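Local coordinates for protein activated BY transcription factor SSRB (PDB 2WNW) that belongs to glycosyl hydrolase family 30 and pairs a TIM-barrel domain with a beta-sandwich domain, at residues L5-P10 with G436-L441; Y11-L16 with R363-Y368; W144-F149 with A168-I173; N154-G159 with T202-L207. One frame throughout, in Å; residues are numbered along the deposited sequence.

The four contacts illustrate how chemistry follows place in a two-domain fold. Interactions 1 and 2 lie side by side, centres 11 Å apart. Interaction 1 is a buried strand pairing built on backbone hydrogen bonds in the beta sandwich; interaction 2, a surface contact, sets the next piece of chain against helix 365-374 mainly through stacked aromatic rings, with no hydrogen bond between the segments. Across the molecule, interactions 3 and 4 touch each other in the long loops of the TIM barrel, and both draw on the loop between strand 138-143 and helix 167-183. Interaction 3 is buried and almost wholly apolar, prolines against tryptophan, whereas interaction 4 is partly buried and knits two irregular loops together by polar bonds.

Interaction 1 (L5-P10 with G436-L441); sequences LISSDP and GASTLL
L5-S8 runs antiparallel to A437-L440, with the axes of strand segments 5-9 and 437-441 approaching to 4.6 Å at 177°, and four backbone hydrogen bonds make I6 with T439 and S8 with A437 hydrogen-bonded pairs. The end of the pairing nearest G436 is slightly slacker, A437 N lying 3.2 Å from S8 O. This is a sheet of the beta sandwich in which the N-terminal strand 2-9 meets the C-terminal strand 437-442, so sequence ends more than 400 residues apart become neighbours. Side chains alternate between two faces. On that of I6, S8, A437 and T439, the first torsion of I6 (chi1 -64°) sets CG1 beside its backbone N, and CD1 comes 3.5 Å from T439 O. The same methyl meets L441 CD1 at 3.9 Å, the two chains crossing at a slant. S8 OG and T439 OG1 each hydrogen-bond a different ring nitrogen of H372, while W310 of helix 305-322 covers S8 and A437. L5, S7, S438 and L440 share the other face, where L5 CD1 settles 4.0 Å from S438 CB. Here the hydroxyls S7 OG and S438 OG are 3.5 Å apart, a weak hydrogen bond. A water lies 2.8 Å from S438 OG and donates to S8 O at 3.0 Å.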
loop_
_atom_site.group_PDB
_atom_site.type_symbol
_atom_site.label_atom_id
_atom_site.label_comp_id
_atom_site.label_asym_id
_atom_site.label_seq_id
_atom_site.Cartn_x
_atom_site.Cartn_y
_atom_site.Cartn_z
ATOM N N LEU A 5 13.002 21.866 -7.279
ATOM C CA LEU A 5 12.336 20.793 -7.999
ATOM C C LEU A 5 13.309 20.191 -9.005
ATOM O O LEU A 5 13.880 20.904 -9.826
ATOM C CB LEU A 5 11.098 21.330 -8.726
ATOM C CG LEU A 5 10.281 20.313 -9.531
ATOM C CD1 LEU A 5 9.681 19.272 -8.591
ATOM C CD2 LEU A 5 9.182 21.032 -10.299
ATOM N N ILE A 6 13.511 18.879 -8.917
ATOM C CA ILE A 6 14.403 18.165 -9.825
ATOM C C ILE A 6 13.502 17.268 -10.663
ATOM O O ILE A 6 12.898 16.327 -10.137
ATOM C CB ILE A 6 15.424 17.293 -9.061
ATOM C CG1 ILE A 6 16.351 18.176 -8.215
ATOM C CG2 ILE A 6 16.254 16.479 -10.048
ATOM C CD1 ILE A 6 15.699 18.753 -6.982
ATOM N N SER A 7 13.417 17.557 -11.959
ATOM C CA SER A 7 12.542 16.805 -12.847
ATOM C C SER A 7 13.228 16.049 -13.978
ATOM O O SER A 7 14.157 16.552 -14.615
ATOM C CB SER A 7 11.498 17.751 -13.451
ATOM O OG SER A 7 10.860 18.513 -12.444
ATOM N N SER A 8 12.751 14.832 -14.218
ATOM C CA SER A 8 13.268 13.990 -15.286
ATOM C C SER A 8 12.135 13.646 -16.242
ATOM O O SER A 8 11.013 13.364 -15.822
ATOM C CB SER A 8 13.868 12.692 -14.731
ATOM O OG SER A 8 15.078 12.934 -14.037
ATOM N N ASP A 9 12.446 13.687 -17.530
ATOM C CA ASP A 9 11.500 13.374 -18.591
ATOM C C ASP A 9 12.274 12.400 -19.472
ATOM O O ASP A 9 12.838 12.785 -20.498
ATOM C CB ASP A 9 11.157 14.653 -19.363
ATOM C CG ASP A 9 10.105 14.437 -20.440
ATOM O OD1 ASP A 9 9.634 15.451 -20.994
ATOM O OD2 ASP A 9 9.752 13.276 -20.739
ATOM N N PRO A 10 12.325 11.121 -19.070
ATOM C CA PRO A 10 13.046 10.095 -19.827
ATOM C C PRO A 10 12.742 10.015 -21.322
ATOM O O PRO A 10 13.655 9.847 -22.125
ATOM C CB PRO A 10 12.713 8.803 -19.071
ATOM C CG PRO A 10 11.404 9.108 -18.401
ATOM C CD PRO A 10 11.606 10.521 -17.932
ATOM N N GLY A 436 7.543 10.290 -16.237
ATOM C CA GLY A 436 8.363 11.304 -15.602
ATOM C C GLY A 436 8.510 11.083 -14.109
ATOM O O GLY A 436 7.673 10.437 -13.475
ATOM N N ALA A 437 9.593 11.609 -13.548
ATOM C CA ALA A 437 9.843 11.508 -12.121
ATOM C C ALA A 437 10.323 12.872 -11.652
ATOM O O ALA A 437 11.013 13.587 -12.385
ATOM C CB ALA A 437 10.904 10.449 -11.833
ATOM N N SER A 438 9.948 13.237 -10.436
ATOM C CA SER A 438 10.354 14.516 -9.882
ATOM C C SER A 438 10.642 14.378 -8.398
ATOM O O SER A 438 9.990 13.608 -7.692
ATOM C CB SER A 438 9.254 15.562 -10.084
ATOM O OG SER A 438 8.975 15.757 -11.460
ATOM N N THR A 439 11.641 15.116 -7.934
ATOM C CA THR A 439 11.988 15.120 -6.526
ATOM C C THR A 439 11.854 16.572 -6.079
ATOM O O THR A 439 12.471 17.470 -6.659
ATOM C CB THR A 439 13.425 14.631 -6.288
ATOM O OG1 THR A 439 13.573 13.304 -6.814
ATOM C CG2 THR A 439 13.731 14.604 -4.794
ATOM N N LEU A 440 11.013 16.793 -5.075
ATOM C CA LEU A 440 10.769 18.126 -4.535
ATOM C C LEU A 440 11.448 18.250 -3.178
ATOM O O LEU A 440 11.274 17.396 -2.309
ATOM C CB LEU A 440 9.261 18.358 -4.381
ATOM C CG LEU A 440 8.781 19.674 -3.760
ATOM C CD1 LEU A 440 9.129 20.844 -4.671
ATOM C CD2 LEU A 440 7.273 19.601 -3.541
ATOM N N LEU A 441 12.221 19.316 -3.004
ATOM C CA LEU A 441 12.940 19.554 -1.759
ATOM C C LEU A 441 12.497 20.884 -1.159
ATOM O O LEU A 441 12.405 21.883 -1.872
ATOM C CB LEU A 441 14.444 19.617 -2.027
ATOM C CG LEU A 441 15.067 18.537 -2.910
ATOM C CD1 LEU A 441 16.518 18.900 -3.191
ATOM C CD2 LEU A 441 14.969 17.188 -2.225
HETATM O O HOH W 1 9.020 14.981 -14.189
#

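Interaction 2 (Y11-L16 with R363-Y368); sequences YRQQFL and RNHSWY
F15 and Y368 form the dense centre of this contact, an offset stack with ring centroids 4.3 Å apart and planes only 15° from parallel. The overlap begins at the root of the phenylalanine: F15 CB sits over the tyrosine face, 3.3 Å from Y368 CD2. W367 CE3 lies over the opposite face of Y368, leaving the phenol ring sandwiched. The far end of F15 serves a second partner, for its CZ points into the face of H365, 3.7 Å from H365 NE2. That edge-to-face pair has its planes at 71° and completes an aromatic cluster, which W310 of helix 305-322 extends by meeting F15. Beside the stack, L16 CD1 reaches the edge of the tyrosine, 3.9 Å from Y368 CD2. The solvent side is looser. Exposed Q13 bends at its second torsion (chi2 -79°), bringing OE1 to 3.4 Å from H365 CE1, a contact without a hydrogen bond. The cluster thus presses the link between strands 2-9 and 17-25 against the start of helix 365-374, joining sandwich to barrel. With no hydrogen bond between the two segments, this junction rests on ring stacking and the fit of apolar surfaces.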
loop_
_atom_site.group_PDB
_atom_site.type_symbol
_atom_site.label_atom_id
_atom_site.label_comp_id
_atom_site.label_asym_id
_atom_site.label_seq_id
_atom_site.Cartn_x
_atom_site.Cartn_y
_atom_site.Cartn_z
ATOM N N TYR A 11 11.476 10.134 -21.708
ATOM C CA TYR A 11 11.146 10.064 -23.127
ATOM C C TYR A 11 11.802 11.177 -23.939
ATOM O O TYR A 11 11.923 11.071 -25.160
ATOM C CB TYR A 11 9.629 10.061 -23.331
ATOM C CG TYR A 11 9.022 8.683 -23.150
ATOM C CD1 TYR A 11 9.391 7.623 -23.982
ATOM C CD2 TYR A 11 8.095 8.433 -22.142
ATOM C CE1 TYR A 11 8.846 6.340 -23.812
ATOM C CE2 TYR A 11 7.545 7.160 -21.960
ATOM C CZ TYR A 11 7.924 6.121 -22.796
ATOM O OH TYR A 11 7.376 4.869 -22.615
ATOM N N ARG A 12 12.226 12.245 -23.269
ATOM C CA ARG A 12 12.908 13.337 -23.956
ATOM C C ARG A 12 14.382 13.356 -23.564
ATOM O O ARG A 12 15.103 14.306 -23.865
ATOM C CB ARG A 12 12.271 14.688 -23.624
ATOM C CG ARG A 12 10.903 14.907 -24.241
ATOM C CD ARG A 12 10.466 16.350 -24.052
ATOM N NE ARG A 12 9.115 16.596 -24.548
ATOM C CZ ARG A 12 8.529 17.789 -24.547
ATOM N NH1 ARG A 12 9.176 18.849 -24.078
ATOM N NH2 ARG A 12 7.294 17.926 -25.014
ATOM N N GLN A 13 14.826 12.301 -22.891
ATOM C CA GLN A 13 16.219 12.201 -22.468
ATOM C C GLN A 13 16.658 13.364 -21.573
ATOM O O GLN A 13 17.825 13.758 -21.589
ATOM C CB GLN A 13 17.134 12.126 -23.697
ATOM C CG GLN A 13 16.892 10.914 -24.590
ATOM C CD GLN A 13 17.516 9.647 -24.038
ATOM O OE1 GLN A 13 17.276 9.271 -22.892
ATOM N NE2 GLN A 13 18.324 8.978 -24.859
ATOM N N GLN A 14 15.721 13.920 -20.810
ATOM C CA GLN A 14 16.016 15.016 -19.886
ATOM C C GLN A 14 16.031 14.436 -18.477
ATOM O O GLN A 14 15.005 13.975 -17.987
ATOM C CB GLN A 14 14.943 16.103 -19.961
ATOM C CG GLN A 14 15.378 17.357 -20.689
ATOM C CD GLN A 14 15.711 17.098 -22.136
ATOM O OE1 GLN A 14 14.843 16.733 -22.927
ATOM N NE2 GLN A 14 16.977 17.281 -22.495
ATOM N N PHE A 15 17.186 14.471 -17.824
ATOM C CA PHE A 15 17.298 13.912 -16.482
ATOM C C PHE A 15 17.813 14.868 -15.416
ATOM O O PHE A 15 18.726 15.657 -15.655
ATOM C CB PHE A 15 18.211 12.684 -16.508
ATOM C CG PHE A 15 17.664 11.536 -17.302
ATOM C CD1 PHE A 15 16.661 10.725 -16.777
ATOM C CD2 PHE A 15 18.155 11.260 -18.572
ATOM C CE1 PHE A 15 16.156 9.655 -17.506
ATOM C CE2 PHE A 15 17.653 10.189 -19.313
ATOM C CZ PHE A 15 16.652 9.387 -18.779
ATOM N N LEU A 16 17.217 14.767 -14.233
ATOM C CA LEU A 16 17.601 15.564 -13.077
ATOM C C LEU A 16 17.774 17.053 -13.372
ATOM O O LEU A 16 18.812 17.642 -13.062
ATOM C CB LEU A 16 18.892 14.994 -12.480
ATOM C CG LEU A 16 18.845 13.514 -12.074
ATOM C CD1 LEU A 16 20.237 13.039 -11.698
ATOM C CD2 LEU A 16 17.878 13.324 -10.912
ATOM N N ARG A 363 25.978 6.025 -18.716
ATOM C CA ARG A 363 25.004 6.019 -17.628
ATOM C C ARG A 363 23.623 5.640 -18.149
ATOM O O ARG A 363 23.047 6.347 -18.982
ATOM C CB ARG A 363 24.935 7.397 -16.963
ATOM C CG ARG A 363 26.071 7.679 -15.996
ATOM C CD ARG A 363 26.000 9.097 -15.473
ATOM N NE ARG A 363 26.290 10.066 -16.524
ATOM C CZ ARG A 363 26.177 11.382 -16.376
ATOM N NH1 ARG A 363 25.779 11.888 -15.216
ATOM N NH2 ARG A 363 26.464 12.191 -17.388
ATOM N N ASN A 364 23.094 4.523 -17.659
ATOM C CA ASN A 364 21.778 4.057 -18.078
ATOM C C ASN A 364 20.669 4.786 -17.326
ATOM O O ASN A 364 20.932 5.485 -16.348
ATOM C CB ASN A 364 21.671 2.546 -17.859
ATOM C CG ASN A 364 22.576 1.765 -18.794
ATOM O OD1 ASN A 364 22.504 1.929 -20.012
ATOM N ND2 ASN A 364 23.435 0.917 -18.232
ATOM N N HIS A 365 19.429 4.626 -17.783
ATOM C CA HIS A 365 18.294 5.285 -17.140
ATOM C C HIS A 365 18.244 5.004 -15.638
ATOM O O HIS A 365 17.919 5.887 -14.844
ATOM C CB HIS A 365 16.973 4.834 -17.782
ATOM C CG HIS A 365 16.647 5.530 -19.071
ATOM N ND1 HIS A 365 17.611 5.902 -19.984
ATOM C CD2 HIS A 365 15.459 5.883 -19.617
ATOM C CE1 HIS A 365 17.030 6.452 -21.036
ATOM N NE2 HIS A 365 15.725 6.453 -20.839
ATOM N N SER A 366 18.559 3.772 -15.254
ATOM C CA SER A 366 18.530 3.383 -13.847
ATOM C C SER A 366 19.406 4.273 -12.965
ATOM O O SER A 366 19.057 4.544 -11.820
ATOM C CB SER A 366 18.955 1.921 -13.698
ATOM O OG SER A 366 20.261 1.724 -14.208
ATOM N N TRP A 367 20.535 4.735 -13.492
ATOM C CA TRP A 367 21.420 5.597 -12.712
ATOM C C TRP A 367 20.671 6.867 -12.304
ATOM O O TRP A 367 20.753 7.299 -11.156
ATOM C CB TRP A 367 22.668 5.973 -13.519
ATOM C CG TRP A 367 23.720 6.689 -12.705
ATOM C CD1 TRP A 367 24.655 6.117 -11.889
ATOM C CD2 TRP A 367 23.921 8.107 -12.613
ATOM N NE1 TRP A 367 25.429 7.091 -11.292
ATOM C CE2 TRP A 367 24.998 8.321 -11.718
ATOM C CE3 TRP A 367 23.295 9.218 -13.196
ATOM C CZ2 TRP A 367 25.462 9.604 -11.393
ATOM C CZ3 TRP A 367 23.756 10.494 -12.873
ATOM C CH2 TRP A 367 24.830 10.673 -11.979
ATOM N N TYR A 368 19.934 7.459 -13.242
ATOM C CA TYR A 368 19.178 8.675 -12.947
ATOM C C TYR A 368 17.984 8.373 -12.049
ATOM O O TYR A 368 17.614 9.191 -11.210
ATOM C CB TYR A 368 18.699 9.352 -14.236
ATOM C CG TYR A 368 19.827 9.739 -15.160
ATOM C CD1 TYR A 368 20.214 8.905 -16.208
ATOM C CD2 TYR A 368 20.540 10.921 -14.958
ATOM C CE1 TYR A 368 21.285 9.235 -17.031
ATOM C CE2 TYR A 368 21.616 11.260 -15.776
ATOM C CZ TYR A 368 21.983 10.413 -16.807
ATOM O OH TYR A 368 23.059 10.732 -17.603
#

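Interaction 3 (W144-F149 with A168-I173); sequences WSPPAF and ADWADI
P146 lies nearly flat over one face of the W170 indole. W170 reaches it from the helix with CB directed at the loop and CG anti to the backbone N (chi1 -179°), which extends the ring system away from the helix axis. At the near end, CG comes only within 4.2 Å of P146 CB, and CD1 similarly skirts P146 CG. Contact tightens at the indole nitrogen, where W170 NE1 is 3.5 Å from P146 CG. The fusion carbons CE2 and CD2 lie beneath P146 CB and CG. On the six-membered ring, CE3 and CZ3 turn to the next proline, W170 CZ3 standing 3.6 Å from P147 CD. CZ2 and CH2 pass under P146 CA, which sits 3.6 Å from the centroid of the W170 six-membered ring and 11° off its normal, a CH-pi contact. At the tip, W170 CH2 also comes 3.9 Å from S145 O. In the TIM barrel this seats the loop leaving strand 138-143 on helix 167-183, the helix of the same beta-alpha unit. F216 of helix 210-227 meets the tryptophan ring as well. One helical turn further on, I173 CD1 meets the CG corner of the P147 ring at 3.9 Å, and that methyl also lies at the edge of the W170 ring. Within the loop, S145 OG donates to an in-plane lone pair of P146 O at 2.9 Å and is also hydrogen-bonded to K151 NZ.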
loop_
_atom_site.group_PDB
_atom_site.type_symbol
_atom_site.label_atom_id
_atom_site.label_comp_id
_atom_site.label_asym_id
_atom_site.label_seq_id
_atom_site.Cartn_x
_atom_site.Cartn_y
_atom_site.Cartn_z
ATOM N N TRP A 144 28.374 -15.950 -0.950
ATOM C CA TRP A 144 27.552 -16.645 -1.922
ATOM C C TRP A 144 27.825 -18.135 -1.688
ATOM O O TRP A 144 26.976 -18.989 -1.948
ATOM C CB TRP A 144 27.942 -16.239 -3.346
ATOM C CG TRP A 144 27.066 -15.160 -3.953
ATOM C CD1 TRP A 144 26.242 -15.294 -5.034
ATOM C CD2 TRP A 144 26.959 -13.788 -3.539
ATOM N NE1 TRP A 144 25.632 -14.095 -5.323
ATOM C CE2 TRP A 144 26.054 -13.154 -4.422
ATOM C CE3 TRP A 144 27.539 -13.033 -2.510
ATOM C CZ2 TRP A 144 25.713 -11.797 -4.309
ATOM C CZ3 TRP A 144 27.200 -11.679 -2.396
ATOM C CH2 TRP A 144 26.295 -11.079 -3.294
ATOM N N SER A 145 29.016 -18.447 -1.183
ATOM C CA SER A 145 29.366 -19.840 -0.900
ATOM C C SER A 145 30.659 -20.043 -0.123
ATOM O O SER A 145 31.645 -19.343 -0.344
ATOM C CB SER A 145 29.470 -20.649 -2.201
ATOM O OG SER A 145 29.913 -21.980 -1.938
ATOM N N PRO A 146 30.655 -20.998 0.823
ATOM C CA PRO A 146 31.846 -21.304 1.621
ATOM C C PRO A 146 32.790 -22.035 0.663
ATOM O O PRO A 146 32.400 -22.357 -0.462
ATOM C CB PRO A 146 31.314 -22.247 2.704
ATOM C CG PRO A 146 29.867 -21.842 2.843
ATOM C CD PRO A 146 29.461 -21.648 1.391
ATOM N N PRO A 147 34.037 -22.303 1.086
ATOM C CA PRO A 147 34.976 -23.008 0.201
ATOM C C PRO A 147 34.374 -24.362 -0.179
ATOM O O PRO A 147 33.602 -24.932 0.591
ATOM C CB PRO A 147 36.226 -23.158 1.068
ATOM C CG PRO A 147 36.142 -21.970 2.000
ATOM C CD PRO A 147 34.675 -21.948 2.365
ATOM N N ALA A 148 34.735 -24.877 -1.352
ATOM C CA ALA A 148 34.204 -26.151 -1.825
ATOM C C ALA A 148 34.340 -27.317 -0.847
ATOM O O ALA A 148 33.366 -28.028 -0.595
ATOM C CB ALA A 148 34.847 -26.524 -3.164
ATOM N N PHE A 149 35.532 -27.514 -0.289
ATOM C CA PHE A 149 35.741 -28.634 0.625
ATOM C C PHE A 149 34.925 -28.575 1.911
ATOM O O PHE A 149 34.827 -29.570 2.627
ATOM C CB PHE A 149 37.232 -28.804 0.965
ATOM C CG PHE A 149 37.780 -27.765 1.903
ATOM C CD1 PHE A 149 38.137 -26.501 1.441
ATOM C CD2 PHE A 149 37.966 -28.063 3.253
ATOM C CE1 PHE A 149 38.678 -25.546 2.307
ATOM C CE2 PHE A 149 38.505 -27.116 4.127
ATOM C CZ PHE A 149 38.862 -25.856 3.652
ATOM N N ALA A 168 32.146 -23.759 12.513
ATOM C CA ALA A 168 33.149 -22.967 13.214
ATOM C C ALA A 168 34.226 -22.468 12.254
ATOM O O ALA A 168 34.630 -21.302 12.305
ATOM C CB ALA A 168 33.781 -23.792 14.328
ATOM N N ASP A 169 34.689 -23.350 11.372
ATOM C CA ASP A 169 35.731 -22.981 10.420
ATOM C C ASP A 169 35.293 -21.893 9.441
ATOM O O ASP A 169 36.079 -21.006 9.106
ATOM C CB ASP A 169 36.206 -24.214 9.642
ATOM C CG ASP A 169 36.864 -25.254 10.537
ATOM O OD1 ASP A 169 37.699 -24.872 11.380
ATOM O OD2 ASP A 169 36.554 -26.455 10.387
ATOM N N TRP A 170 34.048 -21.958 8.979
ATOM C CA TRP A 170 33.543 -20.957 8.037
ATOM C C TRP A 170 33.419 -19.624 8.775
ATOM O O TRP A 170 33.777 -18.573 8.243
ATOM C CB TRP A 170 32.178 -21.389 7.485
ATOM C CG TRP A 170 31.544 -20.445 6.473
ATOM C CD1 TRP A 170 30.210 -20.150 6.368
ATOM C CD2 TRP A 170 32.195 -19.729 5.407
ATOM N NE1 TRP A 170 29.991 -19.301 5.311
ATOM C CE2 TRP A 170 31.188 -19.025 4.703
ATOM C CE3 TRP A 170 33.527 -19.613 4.978
ATOM C CZ2 TRP A 170 31.468 -18.217 3.592
ATOM C CZ3 TRP A 170 33.807 -18.807 3.869
ATOM C CH2 TRP A 170 32.779 -18.121 3.191
ATOM N N ALA A 171 32.919 -19.670 10.007
ATOM C CA ALA A 171 32.782 -18.452 10.795
ATOM C C ALA A 171 34.163 -17.830 11.007
ATOM O O ALA A 171 34.315 -16.610 10.937
ATOM C CB ALA A 171 32.130 -18.757 12.133
ATOM N N ASP A 172 35.170 -18.667 11.260
ATOM C CA ASP A 172 36.526 -18.167 11.469
ATOM C C ASP A 172 37.079 -17.509 10.207
ATOM O O ASP A 172 37.810 -16.525 10.288
ATOM C CB ASP A 172 37.475 -19.292 11.912
ATOM C CG ASP A 172 37.239 -19.727 13.345
ATOM O OD1 ASP A 172 36.696 -18.924 14.136
ATOM O OD2 ASP A 172 37.616 -20.869 13.687
ATOM N N ILE A 173 36.743 -18.058 9.042
ATOM C CA ILE A 173 37.210 -17.475 7.790
ATOM C C ILE A 173 36.598 -16.091 7.610
ATOM O O ILE A 173 37.281 -15.155 7.193
ATOM C CB ILE A 173 36.824 -18.343 6.576
ATOM C CG1 ILE A 173 37.629 -19.643 6.597
ATOM C CG2 ILE A 173 37.074 -17.571 5.275
ATOM C CD1 ILE A 173 37.330 -20.553 5.439
#

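Interaction 4 (N154-G159 with T202-L207); sequences NDMNGG and TWDSCL
S205 and M156 are joined by a fairly straight backbone hydrogen bond, S205 N to M156 O, 3.1 Å with an angle of 162° at the hydrogen. A more bent one runs the other way, G159 N to S205 OG at 3.0 Å and 136°. The hydroxyl is placed for it by chi1 of 50°, which sets OG between the backbone N and the carbonyl carbon. S205 OG also donates to W203 O, 3.1 Å away, and is hydrogen-bonded to K201 N, so three partners grip it and fix its rotation. The carbonyls G159 O and S205 O stand 3.2 Å apart as two acceptors; K151 NZ hydrogen-bonds both, and its charge probably eases their repulsion. Within 154-159, an Asx turn shapes the chain: D155 OD1 accepts from N157 N at 2.9 Å, met from above the carboxylate plane. Further out, N157 CB packs 3.2 Å from T202 O, while the amide end turns to N99 through OD1. M156 lies obliquely across D204, its terminal CE 3.6 Å from D204 OD1. That carboxylate is held by S92 OG on OD1 and H343 NE2 on OD2, which ties a third and a fourth piece of the barrel to this corner. A glycerol, probably from the crystallisation liquor, lies about 3 Å from the W203 side chain. Such cross-bonding of loops that follow successive strands, here 138-143 and 190-192, belongs to the beta-alpha loop face of a TIM barrel, where barrel enzymes carry their active sites.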
loop_
_atom_site.group_PDB
_atom_site.type_symbol
_atom_site.label_atom_id
_atom_site.label_comp_id
_atom_site.label_asym_id
_atom_site.label_seq_id
_atom_site.Cartn_x
_atom_site.Cartn_y
_atom_site.Cartn_z
ATOM N N ASN A 154 31.042 -30.509 -2.362
ATOM C CA ASN A 154 32.423 -30.239 -2.757
ATOM C C ASN A 154 32.513 -29.336 -3.994
ATOM O O ASN A 154 33.335 -29.563 -4.884
ATOM C CB ASN A 154 33.135 -31.577 -3.013
ATOM C CG ASN A 154 34.618 -31.418 -3.266
ATOM O OD1 ASN A 154 35.305 -30.673 -2.567
ATOM N ND2 ASN A 154 35.127 -32.137 -4.265
ATOM N N ASP A 155 31.680 -28.298 -4.037
ATOM C CA ASP A 155 31.659 -27.381 -5.179
ATOM C C ASP A 155 31.038 -26.060 -4.741
ATOM O O ASP A 155 29.988 -26.058 -4.103
ATOM C CB ASP A 155 30.807 -27.994 -6.295
ATOM C CG ASP A 155 30.916 -27.247 -7.624
ATOM O OD1 ASP A 155 31.427 -26.108 -7.671
ATOM O OD2 ASP A 155 30.468 -27.818 -8.640
ATOM N N MET A 156 31.675 -24.941 -5.075
ATOM C CA MET A 156 31.116 -23.642 -4.705
ATOM C C MET A 156 29.827 -23.382 -5.488
ATOM O O MET A 156 28.941 -22.664 -5.018
ATOM C CB MET A 156 32.130 -22.525 -4.967
ATOM C CG MET A 156 33.298 -22.526 -3.991
ATOM S SD MET A 156 34.395 -21.133 -4.218
ATOM C CE MET A 156 33.466 -19.813 -3.405
ATOM N N ASN A 157 29.724 -23.977 -6.676
ATOM C CA ASN A 157 28.535 -23.821 -7.515
ATOM C C ASN A 157 27.554 -24.973 -7.290
ATOM O O ASN A 157 27.897 -25.991 -6.686
ATOM C CB ASN A 157 28.903 -23.829 -9.005
ATOM C CG ASN A 157 30.066 -22.925 -9.337
ATOM O OD1 ASN A 157 31.133 -23.395 -9.744
ATOM N ND2 ASN A 157 29.872 -21.624 -9.175
ATOM N N GLY A 158 26.335 -24.798 -7.788
ATOM C CA GLY A 158 25.326 -25.839 -7.703
ATOM C C GLY A 158 24.678 -26.152 -6.375
ATOM O O GLY A 158 24.201 -27.269 -6.173
ATOM N N GLY A 159 24.648 -25.184 -5.468
ATOM C CA GLY A 159 24.019 -25.421 -4.184
ATOM C C GLY A 159 24.875 -26.151 -3.167
ATOM O O GLY A 159 26.038 -25.810 -2.955
ATOM N N THR A 202 23.479 -22.207 -10.628
ATOM C CA THR A 202 24.543 -22.870 -11.377
ATOM C C THR A 202 25.863 -22.203 -11.000
ATOM O O THR A 202 26.945 -22.701 -11.322
ATOM C CB THR A 202 24.341 -22.748 -12.903
ATOM O OG1 THR A 202 24.227 -21.367 -13.261
ATOM C CG2 THR A 202 23.088 -23.495 -13.339
ATOM N N TRP A 203 25.763 -21.060 -10.327
ATOM C CA TRP A 203 26.941 -20.333 -9.869
ATOM C C TRP A 203 27.053 -20.469 -8.349
ATOM O O TRP A 203 26.356 -21.281 -7.750
ATOM C CB TRP A 203 26.864 -18.861 -10.284
ATOM C CG TRP A 203 25.601 -18.151 -9.886
ATOM C CD1 TRP A 203 25.263 -17.704 -8.639
ATOM C CD2 TRP A 203 24.521 -17.775 -10.751
ATOM N NE1 TRP A 203 24.043 -17.070 -8.676
ATOM C CE2 TRP A 203 23.565 -17.099 -9.961
ATOM C CE3 TRP A 203 24.270 -17.944 -12.120
ATOM C CZ2 TRP A 203 22.372 -16.590 -10.494
ATOM C CZ3 TRP A 203 23.085 -17.438 -12.652
ATOM C CH2 TRP A 203 22.152 -16.768 -11.837
ATOM N N ASP A 204 27.925 -19.678 -7.733
ATOM C CA ASP A 204 28.147 -19.736 -6.287
ATOM C C ASP A 204 26.856 -19.654 -5.479
ATOM O O ASP A 204 26.121 -18.672 -5.561
ATOM C CB ASP A 204 29.088 -18.609 -5.874
ATOM C CG ASP A 204 30.343 -18.574 -6.718
ATOM O OD1 ASP A 204 31.400 -19.040 -6.241
ATOM O OD2 ASP A 204 30.261 -18.093 -7.870
ATOM N N SER A 205 26.594 -20.690 -4.692
ATOM C CA SER A 205 25.390 -20.750 -3.873
ATOM C C SER A 205 25.556 -21.780 -2.756
ATOM O O SER A 205 26.410 -22.657 -2.833
ATOM C CB SER A 205 24.185 -21.104 -4.752
ATOM O OG SER A 205 24.455 -22.240 -5.560
ATOM N N CYS A 206 24.733 -21.667 -1.721
ATOM C CA CYS A 206 24.799 -22.580 -0.585
ATOM C C CYS A 206 23.468 -22.517 0.152
ATOM O O CYS A 206 22.952 -21.429 0.408
ATOM C CB CYS A 206 25.941 -22.164 0.347
ATOM S SG CYS A 206 26.280 -23.314 1.700
ATOM N N LEU A 207 22.919 -23.678 0.496
ATOM C CA LEU A 207 21.632 -23.744 1.180
ATOM C C LEU A 207 21.718 -23.865 2.696
ATOM O O LEU A 207 22.584 -24.552 3.234
ATOM C CB LEU A 207 20.821 -24.930 0.656
ATOM C CG LEU A 207 20.558 -25.031 -0.846
ATOM C CD1 LEU A 207 19.848 -26.348 -1.133
ATOM C CD2 LEU A 207 19.717 -23.852 -1.312
#